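Local coordinates for sugar ABC transporter, periplasmic sugar-binding protein (Caulobacter crescentus, PDB 4IRX) that binds myo-inositol in the periplasm, probably delivering it to the membrane components of an ABC transporter for uptake, at residues A[35-40]-A[257-262]; A[48-53]-A[75-80]; A[126-131]-A[195-200]. All coordinates share one frame; numbering follows the deposited sequence.

Interaction 1: residues A[35-40]-A[257-262]; sequences AKLGVK and TALRQA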
loop_
_atom_site.group_PDB
_atom_site.type_symbol
_atom_site.label_atom_id
_atom_site.label_comp_id
_atom_site.label_asym_id
_atom_site.label_seq_id
_atom_site.Cartn_x
_atom_site.Cartn_y
_atom_site.Cartn_z
ATOM N N ALA A 35 -2.901 18.087 13.907
ATOM C CA ALA A 35 -3.509 19.286 14.465
ATOM C C ALA A 35 -4.336 18.939 15.703
ATOM O O ALA A 35 -4.141 19.520 16.778
ATOM C CB ALA A 35 -4.374 19.982 13.415
ATOM N N LYS A 36 -5.221 17.955 15.568
ATOM C CA LYS A 36 -6.069 17.538 16.687
ATOM C C LYS A 36 -5.296 17.095 17.916
ATOM O O LYS A 36 -5.752 17.274 19.055
ATOM C CB LYS A 36 -6.956 16.390 16.274
ATOM C CG LYS A 36 -8.064 16.783 15.349
ATOM C CD LYS A 36 -8.641 15.530 14.735
ATOM C CE LYS A 36 -9.965 15.837 14.092
ATOM N NZ LYS A 36 -10.367 14.698 13.240
ATOM N N LEU A 37 -4.131 16.497 17.706
ATOM C CA LEU A 37 -3.347 15.988 18.824
ATOM C C LEU A 37 -2.376 17.040 19.373
ATOM O O LEU A 37 -1.668 16.760 20.340
ATOM C CB LEU A 37 -2.583 14.721 18.415
ATOM C CG LEU A 37 -3.489 13.570 18.043
ATOM C CD1 LEU A 37 -2.637 12.380 17.603
ATOM C CD2 LEU A 37 -4.380 13.213 19.223
ATOM N N GLY A 38 -2.311 18.206 18.738
ATOM C CA GLY A 38 -1.387 19.242 19.160
ATOM C C GLY A 38 0.054 18.858 18.958
ATOM O O GLY A 38 0.924 19.247 19.736
ATOM N N VAL A 39 0.330 18.090 17.910
ATOM C CA VAL A 39 1.697 17.682 17.619
ATOM C C VAL A 39 2.136 18.236 16.277
ATOM O O VAL A 39 1.383 18.218 15.294
ATOM C CB VAL A 39 1.853 16.120 17.711
ATOM C CG1 VAL A 39 1.083 15.377 16.615
ATOM C CG2 VAL A 39 3.318 15.692 17.721
ATOM N N LYS A 40 3.370 18.729 16.216
ATOM C CA LYS A 40 3.912 19.145 14.933
ATOM C C LYS A 40 4.453 17.923 14.215
ATOM O O LYS A 40 5.171 17.120 14.814
ATOM C CB LYS A 40 5.029 20.183 15.120
ATOM C CG LYS A 40 5.531 20.758 13.796
ATOM C CD LYS A 40 6.582 21.852 14.000
ATOM C CE LYS A 40 6.896 22.572 12.690
ATOM N NZ LYS A 40 7.919 23.662 12.889
ATOM N N THR A 257 -3.565 5.955 13.755
ATOM C CA THR A 257 -3.187 5.063 14.842
ATOM C C THR A 257 -1.706 5.164 15.141
ATOM O O THR A 257 -1.311 5.208 16.319
ATOM C CB THR A 257 -3.587 3.621 14.521
ATOM O OG1 THR A 257 -5.014 3.546 14.344
ATOM C CG2 THR A 257 -3.143 2.670 15.601
ATOM N N ALA A 258 -0.878 5.209 14.101
ATOM C CA ALA A 258 0.558 5.392 14.344
ATOM C C ALA A 258 0.860 6.705 15.073
ATOM O O ALA A 258 1.672 6.726 16.002
ATOM C CB ALA A 258 1.346 5.308 13.030
ATOM N N LEU A 259 0.217 7.791 14.654
ATOM C CA LEU A 259 0.454 9.072 15.297
ATOM C C LEU A 259 -0.057 9.103 16.730
ATOM O O LEU A 259 0.591 9.678 17.595
ATOM C CB LEU A 259 -0.149 10.213 14.473
ATOM C CG LEU A 259 0.298 11.587 14.936
ATOM C CD1 LEU A 259 1.811 11.723 14.730
ATOM C CD2 LEU A 259 -0.482 12.648 14.148
ATOM N N ARG A 260 -1.221 8.506 16.980
ATOM C CA ARG A 260 -1.758 8.425 18.349
ATOM C C ARG A 260 -0.820 7.679 19.277
ATOM O O ARG A 260 -0.568 8.127 20.400
ATOM C CB ARG A 260 -3.157 7.798 18.361
ATOM C CG ARG A 260 -4.232 8.666 17.744
ATOM C CD ARG A 260 -5.433 7.830 17.340
ATOM N NE ARG A 260 -6.371 8.680 16.631
ATOM C CZ ARG A 260 -7.479 8.271 16.048
ATOM N NH1 ARG A 260 -7.813 6.984 16.027
ATOM N NH2 ARG A 260 -8.250 9.176 15.435
ATOM N N GLN A 261 -0.288 6.556 18.807
ATOM C CA GLN A 261 0.722 5.849 19.579
ATOM C C GLN A 261 1.965 6.704 19.798
ATOM O O GLN A 261 2.498 6.729 20.900
ATOM C CB GLN A 261 1.113 4.553 18.875
ATOM C CG GLN A 261 0.025 3.471 18.845
ATOM C CD GLN A 261 0.630 2.105 18.592
ATOM O OE1 GLN A 261 1.710 1.806 19.109
ATOM N NE2 GLN A 261 -0.020 1.292 17.774
ATOM N N ALA A 262 2.419 7.404 18.764
ATOM C CA ALA A 262 3.596 8.267 18.914
ATOM C C ALA A 262 3.396 9.329 19.998
ATOM O O ALA A 262 4.300 9.583 20.793
ATOM C CB ALA A 262 3.928 8.921 17.579
#
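Leu-37 and Leu-259 carry most of this contact, sliding past one another in opposite directions, with Leu-37 CD1 lying 4.0 Å from Leu-259 CG. A second apolar meeting comes two residues further on, past Gly-38. Val-39 and Leu-259 reach toward each other tip to tip, and Val-39 CG1 comes to 4.0 Å from Leu-259 CD2, with Leu-259 CD1 just beyond. Leu-259 can do this because its CG stands opposite the backbone N (chi1 -168°), which carries both methyls off helix 251-268 into the space between Leu-37 and Val-39. The same side chain is buried against Val-11, Leu-30, Ala-34 and Ile-69.

The two helices cover the same face of the mixed sheet in the lobe that contains the N-terminal strand. Helix 21-37 is the connecting helix of a beta-alpha-beta crossover between the neighbouring parallel strands 10-15 and 40-45, the basic unit of the Rossmann-like lobes of periplasmic binding proteins. Its C-terminal end is closed by a Schellman motif: Gly-38 takes a positive phi (67°) and its N bonds back to Ala-35 O at 3.0 Å. With the chain turned here, Leu-37 on one side of Gly-38 and Val-39 on the other both face helix 251-268.

Toward solvent, charged side chains border the contact. The side chain of Arg-260 crosses Leu-37 at about a right angle, its CG packing 4.0 Å from Leu-37 CD1. Beyond CG the arginine runs extended to NE, which forms a salt bridge with Glu-33 of helix 21-37, one turn before Leu-37. Lys-36 NZ stands 6.3 Å from Arg-260 NH2, but it is paired with Asp-32, so each cation has its own carboxylate and their mutual repulsion is probably moderated.

Interaction 2: residues A[48-53]-A[75-80]; sequences NNSSKQ and SKALAG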
loop_
_atom_site.group_PDB
_atom_site.type_symbol
_atom_site.label_atom_id
_atom_site.label_comp_id
_atom_site.label_asym_id
_atom_site.label_seq_id
_atom_site.Cartn_x
_atom_site.Cartn_y
_atom_site.Cartn_z
ATOM N N ASN A 48 11.283 7.649 -3.329
ATOM C CA ASN A 48 11.611 6.266 -3.684
ATOM C C ASN A 48 13.100 5.943 -3.678
ATOM O O ASN A 48 13.571 5.148 -4.493
ATOM C CB ASN A 48 11.038 5.895 -5.065
ATOM C CG ASN A 48 10.937 4.393 -5.263
ATOM O OD1 ASN A 48 10.547 3.670 -4.353
ATOM N ND2 ASN A 48 11.314 3.910 -6.458
ATOM N N ASN A 49 13.837 6.567 -2.777
ATOM C CA ASN A 49 15.279 6.377 -2.698
ATOM C C ASN A 49 15.654 5.979 -1.279
ATOM O O ASN A 49 15.550 6.784 -0.365
ATOM C CB ASN A 49 15.958 7.682 -3.108
ATOM C CG ASN A 49 17.477 7.604 -3.099
ATOM O OD1 ASN A 49 18.090 6.929 -2.271
ATOM N ND2 ASN A 49 18.092 8.305 -4.038
ATOM N N SER A 50 16.089 4.735 -1.099
ATOM C CA SER A 50 16.383 4.208 0.232
ATOM C C SER A 50 17.527 4.954 0.899
ATOM O O SER A 50 17.527 5.148 2.110
ATOM C CB SER A 50 16.704 2.715 0.174
ATOM O OG SER A 50 15.615 1.982 -0.349
ATOM N N SER A 51 18.503 5.379 0.103
ATOM C CA SER A 51 19.634 6.100 0.656
ATOM C C SER A 51 19.194 7.439 1.229
ATOM O O SER A 51 19.637 7.813 2.309
ATOM C CB SER A 51 20.735 6.292 -0.404
ATOM O OG SER A 51 21.256 5.036 -0.785
ATOM N N LYS A 52 18.298 8.134 0.530
ATOM C CA LYS A 52 17.790 9.414 1.009
ATOM C C LYS A 52 16.977 9.205 2.287
ATOM O O LYS A 52 17.077 9.980 3.251
ATOM C CB LYS A 52 16.932 10.120 -0.047
ATOM C CG LYS A 52 16.415 11.464 0.425
ATOM C CD LYS A 52 15.638 12.200 -0.649
ATOM C CE LYS A 52 15.265 13.578 -0.166
ATOM N NZ LYS A 52 14.389 13.478 1.043
ATOM N N GLN A 53 16.141 8.180 2.284
ATOM C CA GLN A 53 15.317 7.919 3.458
ATOM C C GLN A 53 16.204 7.637 4.683
ATOM O O GLN A 53 15.960 8.169 5.766
ATOM C CB GLN A 53 14.391 6.725 3.210
ATOM C CG GLN A 53 13.326 6.584 4.291
ATOM C CD GLN A 53 12.225 5.631 3.905
ATOM O OE1 GLN A 53 12.485 4.530 3.383
ATOM N NE2 GLN A 53 10.980 6.043 4.145
ATOM N N SER A 75 11.459 -2.772 2.832
ATOM C CA SER A 75 11.245 -3.264 4.186
ATOM C C SER A 75 12.501 -3.842 4.831
ATOM O O SER A 75 12.721 -3.668 6.037
ATOM C CB SER A 75 10.103 -4.279 4.228
ATOM O OG SER A 75 8.838 -3.643 4.004
ATOM N N LYS A 76 13.341 -4.505 4.039
ATOM C CA LYS A 76 14.601 -5.043 4.558
ATOM C C LYS A 76 15.709 -4.015 4.598
ATOM O O LYS A 76 16.523 -4.025 5.534
ATOM C CB LYS A 76 15.069 -6.223 3.704
ATOM C CG LYS A 76 14.142 -7.408 3.677
ATOM C CD LYS A 76 14.010 -8.029 5.048
ATOM C CE LYS A 76 13.283 -9.364 4.967
ATOM N NZ LYS A 76 13.973 -10.263 4.008
ATOM N N ALA A 77 15.760 -3.131 3.606
ATOM C CA ALA A 77 16.856 -2.175 3.471
ATOM C C ALA A 77 16.892 -1.120 4.577
ATOM O O ALA A 77 17.930 -0.546 4.870
ATOM C CB ALA A 77 16.825 -1.499 2.099
ATOM N N LEU A 78 15.759 -0.902 5.225
ATOM C CA LEU A 78 15.680 0.101 6.277
ATOM C C LEU A 78 15.890 -0.481 7.674
ATOM O O LEU A 78 15.819 0.243 8.666
ATOM C CB LEU A 78 14.331 0.829 6.197
ATOM C CG LEU A 78 14.304 2.087 5.312
ATOM C CD1 LEU A 78 15.000 3.222 6.020
ATOM C CD2 LEU A 78 14.931 1.844 3.954
ATOM N N ALA A 79 16.135 -1.787 7.762
ATOM C CA ALA A 79 16.286 -2.447 9.058
ATOM C C ALA A 79 17.498 -1.916 9.834
ATOM O O ALA A 79 17.440 -1.718 11.050
ATOM C CB ALA A 79 16.372 -3.959 8.888
ATOM N N GLY A 80 18.583 -1.644 9.121
ATOM C CA GLY A 80 19.788 -1.107 9.737
ATOM C C GLY A 80 19.575 0.279 10.331
ATOM O O GLY A 80 19.999 0.566 11.461
#
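Ser-50 and Ala-77 mark the nearest approach of the two backbones, 7.2 Å between their CA atoms. Ser-50 begins helix 50-62, with Asn-49 as its N-cap: Asn-49 OD1 accepts Lys-52 N at 3.1 Å, the donor lying well above the carbonyl plane, and Ser-51 N more weakly. On the other side a type I turn from Lys-76 to Ala-79 leads into helix 79-87, so two helix beginnings sit side by side in one lobe of the binding protein.

From that turn Leu-78 points toward helix 50-62 and fills the interface. It touches Ser-50 only loosely, while the side chain of Gln-53 crosses it at about a right angle. Gln-53 OE1 rests 3.6 Å from Leu-78 CG, and Gln-53 CG approaches Leu-78 CD1 at 4.1 Å. Ile-54, Leu-57 and Pro-72 also pack on the leucine. Shortening Leu-78 to an alanine would probably open a gap beside Gln-53, where the leucine's branches now lie against OE1 and CG.

The buried amide, about 12 Å from the bound inositol, can lie against hydrocarbon because its hydrogen bonds are met by other groups: OE1 accepts from Thr-73 N, and NE2 gives to Ser-14 OG and Ala-71 O. The leucine therefore supplies packing alone, whereas the glutamine ties the helix start to strand 10-15 and to the loop after strand 67-70.

Interaction 3: residues A[126-131]-A[195-200]; sequences KTYPAG and PDVILC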
loop_
_atom_site.group_PDB
_atom_site.type_symbol
_atom_site.label_atom_id
_atom_site.label_comp_id
_atom_site.label_asym_id
_atom_site.label_seq_id
_atom_site.Cartn_x
_atom_site.Cartn_y
_atom_site.Cartn_z
ATOM N N LYS A 126 -14.203 -17.765 -6.682
ATOM C CA LYS A 126 -15.662 -17.796 -6.574
ATOM C C LYS A 126 -16.322 -17.438 -7.905
ATOM O O LYS A 126 -17.339 -18.024 -8.297
ATOM C CB LYS A 126 -16.139 -16.852 -5.469
ATOM C CG LYS A 126 -17.639 -16.578 -5.494
ATOM C CD LYS A 126 -18.055 -15.737 -4.295
ATOM C CE LYS A 126 -19.520 -15.344 -4.376
ATOM N NZ LYS A 126 -19.897 -14.435 -3.253
ATOM N N THR A 127 -15.731 -16.477 -8.606
ATOM C CA THR A 127 -16.302 -15.929 -9.834
ATOM C C THR A 127 -16.052 -16.826 -11.042
ATOM O O THR A 127 -16.830 -16.833 -11.996
ATOM C CB THR A 127 -15.731 -14.502 -10.064
ATOM O OG1 THR A 127 -16.095 -13.693 -8.939
ATOM C CG2 THR A 127 -16.258 -13.863 -11.350
ATOM N N TYR A 128 -14.979 -17.614 -10.988
ATOM C CA TYR A 128 -14.613 -18.492 -12.089
ATOM C C TYR A 128 -14.459 -19.925 -11.604
ATOM O O TYR A 128 -13.351 -20.438 -11.526
ATOM C CB TYR A 128 -13.313 -17.999 -12.738
ATOM C CG TYR A 128 -13.459 -16.680 -13.466
ATOM C CD1 TYR A 128 -13.269 -15.472 -12.808
ATOM C CD2 TYR A 128 -13.814 -16.647 -14.803
ATOM C CE1 TYR A 128 -13.389 -14.260 -13.478
ATOM C CE2 TYR A 128 -13.948 -15.439 -15.481
ATOM C CZ TYR A 128 -13.730 -14.260 -14.802
ATOM O OH TYR A 128 -13.865 -13.060 -15.470
ATOM N N PRO A 129 -15.573 -20.583 -11.246
ATOM C CA PRO A 129 -15.363 -21.882 -10.587
ATOM C C PRO A 129 -14.791 -22.982 -11.462
ATOM O O PRO A 129 -14.367 -23.996 -10.897
ATOM C CB PRO A 129 -16.751 -22.258 -10.040
ATOM C CG PRO A 129 -17.716 -21.323 -10.683
ATOM C CD PRO A 129 -16.959 -20.096 -11.143
ATOM N N ALA A 130 -14.773 -22.809 -12.783
ATOM C CA ALA A 130 -14.150 -23.782 -13.686
ATOM C C ALA A 130 -12.707 -23.406 -14.055
ATOM O O ALA A 130 -12.072 -24.066 -14.893
ATOM C CB ALA A 130 -14.984 -23.948 -14.963
ATOM N N GLY A 131 -12.203 -22.332 -13.473
ATOM C CA GLY A 131 -10.848 -21.889 -13.761
ATOM C C GLY A 131 -10.816 -20.542 -14.470
ATOM O O GLY A 131 -11.838 -20.037 -14.935
ATOM N N PRO A 195 -6.447 -12.651 -20.973
ATOM C CA PRO A 195 -6.719 -13.092 -19.608
ATOM C C PRO A 195 -8.156 -12.802 -19.227
ATOM O O PRO A 195 -8.827 -11.898 -19.763
ATOM C CB PRO A 195 -5.776 -12.225 -18.763
ATOM C CG PRO A 195 -5.638 -10.948 -19.587
ATOM C CD PRO A 195 -5.642 -11.410 -21.019
ATOM N N ASP A 196 -8.636 -13.560 -18.259
ATOM C CA ASP A 196 -9.933 -13.283 -17.672
ATOM C C ASP A 196 -9.887 -12.162 -16.646
ATOM O O ASP A 196 -10.813 -11.383 -16.509
ATOM C CB ASP A 196 -10.460 -14.548 -16.976
ATOM C CG ASP A 196 -10.754 -15.646 -17.951
ATOM O OD1 ASP A 196 -11.723 -15.458 -18.716
ATOM O OD2 ASP A 196 -10.035 -16.681 -17.984
ATOM N N VAL A 197 -8.797 -12.108 -15.891
ATOM C CA VAL A 197 -8.684 -11.207 -14.759
ATOM C C VAL A 197 -7.277 -10.645 -14.711
ATOM O O VAL A 197 -6.308 -11.371 -14.915
ATOM C CB VAL A 197 -8.959 -11.933 -13.420
ATOM C CG1 VAL A 197 -8.758 -10.982 -12.189
ATOM C CG2 VAL A 197 -10.338 -12.567 -13.428
ATOM N N ILE A 198 -7.190 -9.337 -14.494
ATOM C CA ILE A 198 -5.927 -8.668 -14.187
ATOM C C ILE A 198 -6.047 -8.182 -12.735
ATOM O O ILE A 198 -6.819 -7.259 -12.415
ATOM C CB ILE A 198 -5.675 -7.472 -15.137
ATOM C CG1 ILE A 198 -5.784 -7.931 -16.584
ATOM C CG2 ILE A 198 -4.288 -6.923 -14.908
ATOM C CD1 ILE A 198 -5.634 -6.819 -17.613
ATOM N N LEU A 199 -5.273 -8.807 -11.859
ATOM C CA LEU A 199 -5.218 -8.416 -10.453
ATOM C C LEU A 199 -4.097 -7.410 -10.270
ATOM O O LEU A 199 -2.920 -7.735 -10.468
ATOM C CB LEU A 199 -4.953 -9.643 -9.560
ATOM C CG LEU A 199 -5.997 -10.756 -9.472
ATOM C CD1 LEU A 199 -5.604 -11.806 -8.446
ATOM C CD2 LEU A 199 -7.369 -10.185 -9.105
ATOM N N CYS A 200 -4.464 -6.177 -9.931
ATOM C CA CYS A 200 -3.496 -5.102 -9.778
ATOM C C CYS A 200 -3.395 -4.743 -8.314
ATOM O O CYS A 200 -4.412 -4.508 -7.654
ATOM C CB CYS A 200 -3.946 -3.879 -10.564
ATOM S SG CYS A 200 -4.057 -4.173 -12.320
HETATM O O HOH W 1 -13.550 -13.467 -18.338
#
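The phenol ring of Tyr-128 and the carboxylate of Asp-196 are turned 42° apart, and the ring meets its neighbours at a slant. Asp-196 CB approaches obliquely at CE2 and CZ, 3.9 Å from CE2. Val-197 CG2 does likewise at CE1 and comes nearer, 3.5 Å from CE1, a close apolar contact. Tyr-128 thus leans on two consecutive residues with the two halves of one ring. Its CG lies beside the backbone N (chi1 -68°), which swings the ring from the end of helix 113-127 toward the start of strand 197-200.

The polar ends meet through a water. The Tyr-128 hydroxyl donates to it, with OH and the water oxygen 2.9 Å apart, and the water donates in turn to Asp-196 OD1, 2.7 Å from its oxygen. The other carboxylate oxygen, Asp-196 OD2, accepts from Arg-133 N, so the carboxylate is held from both oxygens, which probably limits its rotation. Val-197, on its inner side, is also packed by Trp-123 and Val-124 of helix 113-127.

Tyr-128 opens a type I turn that ends at Gly-131, whose N bonds back to Tyr-128 O at 2.9 Å; the turn joins helix 113-127 to strand 132-138. That strand runs parallel and next to 197-200 in the four-stranded sheet of the second lobe. The contact therefore lies where strands begin in a Rossmann-like alpha/beta sheet, while the inositol-pocket residues Asn-139, Asp-140, Leu-201 and Asn-202 follow the opposite, C-terminal ends of the same two strands.

The three contacts divide between the two lobes of the binding protein and share no helix or strand. Interactions 1 and 2 pack helices of the mixed-sheet lobe, their nearest atoms about 13 Å apart, while interaction 3 sits in the other lobe, its centre about 42 Å from that of interaction 1. All are partly buried; in interactions 1 and 3 charge or water lies at the border, whereas in interaction 2 a polar amide is itself buried. Interaction 1 joins two helices by aliphatic packing; interaction 2 joins two helix beginnings, setting a leucine against that amide; interaction 3 joins a helix-strand turn to a strand, with an aromatic ring and a bridging water.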